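Local coordinates for formate dehydrogenase (Pyrobaculum aerophilum, PDB 1QP8), which binds NADPH and probably reduces 2-ketoacids such as glyoxylate or hydroxypyruvate, as a member of the D-isomer specific 2-hydroxyacid dehydrogenase family, at residues Leu64-Ile69 and Val73-Asn78; Ala96-Ile101 and Glu174-Val179; Asn166-Ala171 and Arg189-Tyr194. One frame throughout, in Å; residues are numbered along the deposited sequence.

Interaction 1. Residues Leu64-Ile69 and Val73-Asn78; sequences LPWESI and VTVAGN
V75 presents its isopropyl group to three side chains of 64-69, and all the contacts across the pair are apolar. L64 meets it tip to tip, with CD1 of L64 3.6 Å from CG1 of V75. W66 comes from another direction: the far rim of the indole, at CH2, lies 3.8 Å from CB of V75, with the ring neither flat on the valine nor edge-on to it. I69 is the looser partner, its CD1 standing 4.2 Å from CG2 of V75. The other branch of I69 is turned toward V73, where CG2 of I69 approaches CB of V73 to 3.6 Å and the two side chains run roughly perpendicular. In I69, chi1 of -63° sets CG1 beside the backbone N and leaves CG2 anti to it, and the residue divides its two arms between the two valines.

The connection from strand 54-55 to strand 75-76 is a loop, with a type I turn from W66 to I69, packed against the second strand; this parallel pair is a small sheet separate from the six-stranded NADPH-binding sheet.

Within 64-69, CB of L64 and CD1 of I69 both lie over one face of the indole, 3.8 and 3.9 Å above its plane and offset toward the rim. An aromatic contact is added by Y300, whose ring stacks with the indole. The polar tie of W66 is a hydrogen bond from NE1 to O of L61.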
# COMPACT_ATOMS: atom_id res chain seq x y z
N LEU A 64 -0.32 31.17 -5.03
CA LEU A 64 -0.99 32.45 -5.22
C LEU A 64 -0.07 33.65 -5.03
O LEU A 64 0.74 33.68 -4.10
CB LEU A 64 -2.15 32.60 -4.24
CG LEU A 64 -3.33 31.64 -4.32
CD1 LEU A 64 -4.30 32.02 -3.21
CD2 LEU A 64 -4.01 31.74 -5.68
N PRO A 65 -0.21 34.67 -5.88
CA PRO A 65 0.60 35.89 -5.81
C PRO A 65 0.77 36.38 -4.39
O PRO A 65 1.88 36.67 -3.96
CB PRO A 65 -0.21 36.89 -6.61
CG PRO A 65 -0.88 36.07 -7.63
CD PRO A 65 -1.29 34.81 -6.88
N TRP A 66 -0.33 36.47 -3.66
CA TRP A 66 -0.31 36.93 -2.28
C TRP A 66 0.18 38.37 -2.15
O TRP A 66 -0.50 39.20 -1.55
CB TRP A 66 0.54 36.01 -1.40
CG TRP A 66 -0.20 34.80 -0.96
CD1 TRP A 66 0.14 33.50 -1.19
CD2 TRP A 66 -1.45 34.77 -0.23
NE1 TRP A 66 -0.82 32.66 -0.66
CE2 TRP A 66 -1.80 33.41 -0.07
CE3 TRP A 66 -2.29 35.76 0.28
CZ2 TRP A 66 -2.98 33.01 0.59
CZ3 TRP A 66 -3.46 35.37 0.94
CH2 TRP A 66 -3.79 34.00 1.09
N GLU A 67 1.34 38.67 -2.71
CA GLU A 67 1.86 40.02 -2.60
C GLU A 67 1.07 40.95 -3.51
O GLU A 67 1.28 42.16 -3.50
CB GLU A 67 3.36 40.08 -2.94
CG GLU A 67 3.73 40.00 -4.42
CD GLU A 67 3.66 38.59 -4.99
OE1 GLU A 67 4.15 37.64 -4.33
OE2 GLU A 67 3.13 38.42 -6.12
N SER A 68 0.15 40.39 -4.28
CA SER A 68 -0.66 41.21 -5.17
C SER A 68 -2.14 41.13 -4.84
O SER A 68 -2.96 41.74 -5.52
CB SER A 68 -0.43 40.80 -6.63
OG SER A 68 0.73 41.41 -7.15
N ILE A 69 -2.47 40.37 -3.80
CA ILE A 69 -3.85 40.22 -3.35
C ILE A 69 -4.10 41.21 -2.22
O ILE A 69 -3.53 41.08 -1.15
CB ILE A 69 -4.13 38.82 -2.76
CG1 ILE A 69 -3.94 37.74 -3.82
CG2 ILE A 69 -5.55 38.78 -2.18
CD1 ILE A 69 -3.93 36.34 -3.24
N VAL A 73 -9.00 40.69 0.89
CA VAL A 73 -9.70 39.79 0.00
C VAL A 73 -10.24 38.46 0.47
O VAL A 73 -11.14 37.93 -0.18
CB VAL A 73 -8.90 39.59 -1.28
CG1 VAL A 73 -9.47 38.45 -2.12
CG2 VAL A 73 -8.94 40.88 -2.08
N THR A 74 -9.76 37.90 1.57
CA THR A 74 -10.32 36.60 2.02
C THR A 74 -10.14 35.51 0.98
O THR A 74 -10.86 35.46 -0.00
CB THR A 74 -11.83 36.67 2.29
OG1 THR A 74 -12.16 37.88 2.97
CG2 THR A 74 -12.28 35.47 3.12
N VAL A 75 -9.20 34.61 1.23
CA VAL A 75 -8.90 33.53 0.31
C VAL A 75 -9.20 32.20 0.98
O VAL A 75 -8.64 31.88 2.02
CB VAL A 75 -7.41 33.57 -0.08
CG1 VAL A 75 -7.04 32.34 -0.90
CG2 VAL A 75 -7.13 34.85 -0.88
N ALA A 76 -10.09 31.42 0.39
CA ALA A 76 -10.39 30.10 0.97
C ALA A 76 -9.92 29.09 -0.04
O ALA A 76 -10.09 29.27 -1.24
CB ALA A 76 -11.90 29.93 1.20
N GLY A 77 -9.31 28.02 0.44
CA GLY A 77 -8.87 27.01 -0.50
C GLY A 77 -9.67 25.73 -0.31
O GLY A 77 -10.63 25.68 0.46
N ASN A 78 -9.31 24.71 -1.06
CA ASN A 78 -9.95 23.43 -0.89
C ASN A 78 -9.02 22.76 0.13
O ASN A 78 -8.16 23.43 0.71
CB ASN A 78 -9.97 22.66 -2.20
CG ASN A 78 -11.39 22.42 -2.73
OD1 ASN A 78 -12.33 22.20 -1.95
ND2 ASN A 78 -11.54 22.43 -4.05

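Interaction 2. Residues Ala96-Ile101 and Glu174-Val179; sequences APYKRI and EARAAV
The phenol of Y98 points past the backbone of R176, and the two side chains cross at about a right angle. Ring and guanidinium planes are 54° apart, which rules out a parallel stack. The ring instead uses its edge: CE1 of Y98 lies 3.8 Å from the carbonyl O of R176, close to the ring plane. Beyond it, the phenol OH of Y98 is 4.0 Å from NE of R176, a van der Waals approach oblique to the guanidinium. The same CE1 of Y98 is 4.2 Å from CB of A177, an oblique apolar contact. This reach follows from chi1 of -164°, which sets CG of Y98 anti to its backbone N and carries the ring across to the strand although its CB does not point there.

In the nucleotide-binding domain, whose parallel sheet has the Rossmann-type order, this joins the C-terminal end of helix 83-98 to the beginning of strand 177-180. The polar ends are satisfied by neighbours: OH of Y98 is hydrogen-bonded to O of L121, while NH2 of R176 forms a salt bridge with D203.

R100, the N-cap residue before helix 101-109, has its NE held within its own segment. That NE donates to O of P97 over 3.3 Å, nearly straight at 164° and with the acceptor close to the guanidinium plane. NH2 of R100 then stands 5.7 Å from NH2 of R176; D203 also forms a long, weak ion pair with R100, so its carboxylate probably offsets the like charges. The second subunit approaches beside this helix end, where its E88 forms a salt bridge with K99.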
# COMPACT_ATOMS: atom_id res chain seq x y z
N ALA A 96 5.42 0.49 -2.00
CA ALA A 96 6.10 -0.01 -3.19
C ALA A 96 7.59 -0.19 -2.93
O ALA A 96 8.14 -1.26 -3.19
CB ALA A 96 5.89 0.93 -4.37
N PRO A 97 8.26 0.86 -2.43
CA PRO A 97 9.69 0.76 -2.14
C PRO A 97 9.93 0.08 -0.79
O PRO A 97 10.87 -0.70 -0.63
CB PRO A 97 10.17 2.22 -2.10
CG PRO A 97 8.96 3.06 -2.47
CD PRO A 97 7.76 2.22 -2.20
N TYR A 98 9.06 0.38 0.18
CA TYR A 98 9.20 -0.17 1.52
C TYR A 98 9.18 -1.69 1.54
O TYR A 98 10.12 -2.30 2.02
CB TYR A 98 8.09 0.34 2.44
CG TYR A 98 8.39 0.13 3.91
CD1 TYR A 98 9.19 1.03 4.60
CD2 TYR A 98 7.86 -0.95 4.60
CE1 TYR A 98 9.46 0.85 5.96
CE2 TYR A 98 8.12 -1.15 5.95
CZ TYR A 98 8.92 -0.25 6.62
OH TYR A 98 9.22 -0.45 7.97
N LYS A 99 8.12 -2.29 1.05
CA LYS A 99 8.06 -3.75 1.05
C LYS A 99 8.94 -4.33 -0.06
O LYS A 99 8.86 -5.52 -0.39
CB LYS A 99 6.61 -4.22 0.89
CG LYS A 99 5.68 -3.70 1.98
CD LYS A 99 6.02 -4.26 3.34
CE LYS A 99 5.45 -5.66 3.53
NZ LYS A 99 5.93 -6.30 4.79
N ARG A 100 9.77 -3.46 -0.64
CA ARG A 100 10.71 -3.85 -1.69
C ARG A 100 10.05 -4.47 -2.94
O ARG A 100 10.65 -5.29 -3.63
CB ARG A 100 11.71 -4.85 -1.10
CG ARG A 100 12.14 -4.54 0.35
CD ARG A 100 13.38 -3.66 0.45
NE ARG A 100 13.13 -2.37 1.08
CZ ARG A 100 13.85 -1.88 2.09
NH1 ARG A 100 14.87 -2.58 2.58
NH2 ARG A 100 13.58 -0.67 2.59
N ILE A 101 8.81 -4.08 -3.22
CA ILE A 101 8.12 -4.62 -4.39
C ILE A 101 8.83 -4.20 -5.69
O ILE A 101 9.15 -5.04 -6.54
CB ILE A 101 6.67 -4.12 -4.47
CG1 ILE A 101 5.87 -4.59 -3.25
CG2 ILE A 101 6.03 -4.62 -5.75
CD1 ILE A 101 5.60 -6.07 -3.21
N GLU A 174 15.40 7.97 14.26
CA GLU A 174 15.41 6.53 14.06
C GLU A 174 14.12 6.02 13.43
O GLU A 174 13.76 4.85 13.60
CB GLU A 174 15.64 5.81 15.38
CG GLU A 174 16.95 6.15 16.05
CD GLU A 174 17.06 5.52 17.41
OE1 GLU A 174 16.21 5.84 18.28
OE2 GLU A 174 17.98 4.71 17.62
N ALA A 175 13.42 6.89 12.71
CA ALA A 175 12.19 6.47 12.07
C ALA A 175 12.58 5.67 10.82
O ALA A 175 13.59 5.98 10.16
CB ALA A 175 11.35 7.67 11.70
N ARG A 176 11.81 4.63 10.51
CA ARG A 176 12.10 3.81 9.34
C ARG A 176 11.34 4.31 8.13
O ARG A 176 11.54 3.81 7.02
CB ARG A 176 11.78 2.34 9.61
CG ARG A 176 12.80 1.69 10.51
CD ARG A 176 12.47 0.26 10.93
NE ARG A 176 12.74 -0.77 9.92
CZ ARG A 176 13.70 -0.71 8.99
NH1 ARG A 176 14.51 0.34 8.90
NH2 ARG A 176 13.88 -1.74 8.17
N ALA A 177 10.49 5.32 8.33
CA ALA A 177 9.70 5.88 7.25
C ALA A 177 9.02 7.16 7.66
O ALA A 177 8.82 7.43 8.84
CB ALA A 177 8.66 4.89 6.84
N ALA A 178 8.65 7.95 6.66
CA ALA A 178 7.98 9.20 6.89
C ALA A 178 7.10 9.49 5.69
O ALA A 178 7.50 9.24 4.55
CB ALA A 178 9.00 10.31 7.06
N VAL A 179 5.90 9.97 5.95
CA VAL A 179 4.96 10.34 4.91
C VAL A 179 4.76 11.83 5.12
O VAL A 179 4.08 12.23 6.07
CB VAL A 179 3.61 9.62 5.08
CG1 VAL A 179 2.55 10.25 4.18
CG2 VAL A 179 3.76 8.14 4.76

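Interaction 3. Residues Asn166-Ala171 and Arg189-Tyr194; sequences NSLEEA and RGLVKY
L168 bridges 166-171 and 189-194, meeting L191 with one methyl and V192 with the other. Its CB is directed at the opposite segment but stays behind the contact, serving as the stem from which the branch extends. The first torsion, 68°, places CG between the backbone N and the carbonyl carbon, so that both methyls face 189-194. CG itself then acts as a fork whose two arms diverge.

On one arm, CD1 of L168 comes to 3.8 Å from CA of V192 and to the same 3.8 Å from CG2 of V192, touching both the main chain and one methyl of that residue. The two side chains are inclined to each other, neither parallel nor perpendicular. On the other arm, CD2 of L168 is nearest to CD1 of L191, at 3.3 Å, with CG of L191 almost as near. Both methyls of L191 lie near this atom, the second of them, CD2 of L191, being 3.9 Å from CD2 of L168. The two leucines pass alongside each other while running in opposite directions, which is why a methyl of L168 faces the branch point of L191 and not merely its end. The interface is purely apolar.

Segment 166-171 runs into the short, weakly bonded helix 169-172. The other segment, 189-194, lies in the loop that follows strand 177-180 and reaches the first residue of helix 194-197. L168 also touches H196 of that second helix, while V192 packs inward on L197 of the same helix and on L130, at the C-terminal end of strand 126-130, an inner strand of the NADPH-binding sheet between 149-153 and 177-180.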
# COMPACT_ATOMS: atom_id res chain seq x y z
N ASN A 166 5.74 18.35 18.26
CA ASN A 166 5.76 19.71 17.74
C ASN A 166 7.16 19.96 17.21
O ASN A 166 7.56 21.10 17.00
CB ASN A 166 5.40 20.73 18.82
CG ASN A 166 6.36 20.68 19.99
OD1 ASN A 166 6.29 19.79 20.84
ND2 ASN A 166 7.28 21.64 20.04
N SER A 167 7.91 18.88 17.02
CA SER A 167 9.26 18.95 16.49
C SER A 167 9.41 17.92 15.37
O SER A 167 9.36 16.71 15.61
CB SER A 167 10.30 18.68 17.58
OG SER A 167 10.09 17.43 18.20
N LEU A 168 9.56 18.40 14.14
CA LEU A 168 9.71 17.51 12.99
C LEU A 168 10.81 16.51 13.32
O LEU A 168 10.67 15.31 13.05
CB LEU A 168 10.09 18.29 11.72
CG LEU A 168 11.47 18.96 11.64
CD1 LEU A 168 12.19 18.52 10.38
CD2 LEU A 168 11.33 20.47 11.66
N GLU A 169 11.89 17.01 13.93
CA GLU A 169 13.03 16.19 14.32
C GLU A 169 12.59 14.98 15.11
O GLU A 169 12.80 13.84 14.69
CB GLU A 169 14.02 17.02 15.14
CG GLU A 169 14.82 18.01 14.32
CD GLU A 169 15.94 18.67 15.11
OE1 GLU A 169 16.62 17.96 15.89
OE2 GLU A 169 16.15 19.89 14.95
N GLU A 170 11.99 15.21 16.26
CA GLU A 170 11.51 14.11 17.08
C GLU A 170 10.26 13.56 16.42
O GLU A 170 9.15 13.93 16.76
CB GLU A 170 11.20 14.60 18.50
CG GLU A 170 10.53 13.57 19.40
CD GLU A 170 11.32 12.28 19.52
OE1 GLU A 170 12.48 12.33 20.00
OE2 GLU A 170 10.79 11.21 19.14
N ALA A 171 10.47 12.68 15.45
CA ALA A 171 9.39 12.05 14.69
C ALA A 171 10.15 11.29 13.62
O ALA A 171 9.77 10.21 13.20
CB ALA A 171 8.50 13.10 14.04
N ARG A 189 8.72 26.22 4.58
CA ARG A 189 9.80 26.28 3.59
C ARG A 189 11.01 25.57 4.19
O ARG A 189 11.09 25.46 5.40
CB ARG A 189 10.16 27.73 3.28
CG ARG A 189 9.22 28.41 2.31
CD ARG A 189 9.85 28.50 0.93
NE ARG A 189 8.86 28.76 -0.10
CZ ARG A 189 9.02 28.46 -1.38
NH1 ARG A 189 10.14 27.89 -1.81
NH2 ARG A 189 8.04 28.70 -2.25
N GLY A 190 11.93 25.07 3.38
CA GLY A 190 13.11 24.35 3.89
C GLY A 190 13.11 23.85 5.33
O GLY A 190 14.15 23.85 5.99
N LEU A 191 11.96 23.40 5.81
CA LEU A 191 11.81 22.93 7.18
C LEU A 191 12.65 21.69 7.44
O LEU A 191 13.49 21.67 8.33
CB LEU A 191 10.35 22.63 7.48
CG LEU A 191 10.12 22.02 8.85
CD1 LEU A 191 10.35 23.10 9.88
CD2 LEU A 191 8.73 21.43 8.97
N VAL A 192 12.38 20.64 6.67
CA VAL A 192 13.11 19.38 6.81
C VAL A 192 14.45 19.59 6.14
O VAL A 192 14.51 19.96 4.97
CB VAL A 192 12.41 18.22 6.09
CG1 VAL A 192 13.31 17.02 6.08
CG2 VAL A 192 11.09 17.89 6.77
N LYS A 193 15.53 19.35 6.88
CA LYS A 193 16.87 19.52 6.34
C LYS A 193 17.73 18.26 6.49
O LYS A 193 17.39 17.35 7.26
CB LYS A 193 17.57 20.71 7.00
CG LYS A 193 16.79 22.00 6.86
CD LYS A 193 17.67 23.24 6.96
N TYR A 194 18.83 18.22 5.73
CA TYR A 194 19.74 17.08 5.75
C TYR A 194 19.90 16.50 7.15
O TYR A 194 19.69 15.31 7.38
CB TYR A 194 21.11 17.50 5.21
CG TYR A 194 22.12 16.39 5.36
CD1 TYR A 194 22.09 15.27 4.54
CD2 TYR A 194 23.05 16.42 6.40
CE1 TYR A 194 22.94 14.20 4.74
CE2 TYR A 194 23.91 15.35 6.62
CZ TYR A 194 23.85 14.25 5.79
OH TYR A 194 24.69 13.19 6.03

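Interactions 2 and 3 adjoin in sequence, 166-171 lying just before 174-179, and their segments alternate along the chain; their centres are 18 Å apart. Interaction 1 closes before either opens, and lies on the opposite side of the chain's centre from interaction 2, 36 Å away between centres. The cofactor relates two of them: the side chain of L191 in interaction 3 is about 6 Å from the bound NADPH, and that of W66 in interaction 1 about 10 Å. Both these side chains are about 8 Å from that of N185, an NADPH-binding residue. Nearest atoms of interactions 1 and 3 are about 9 Å apart. Interaction 2 lies away from the known binding residues.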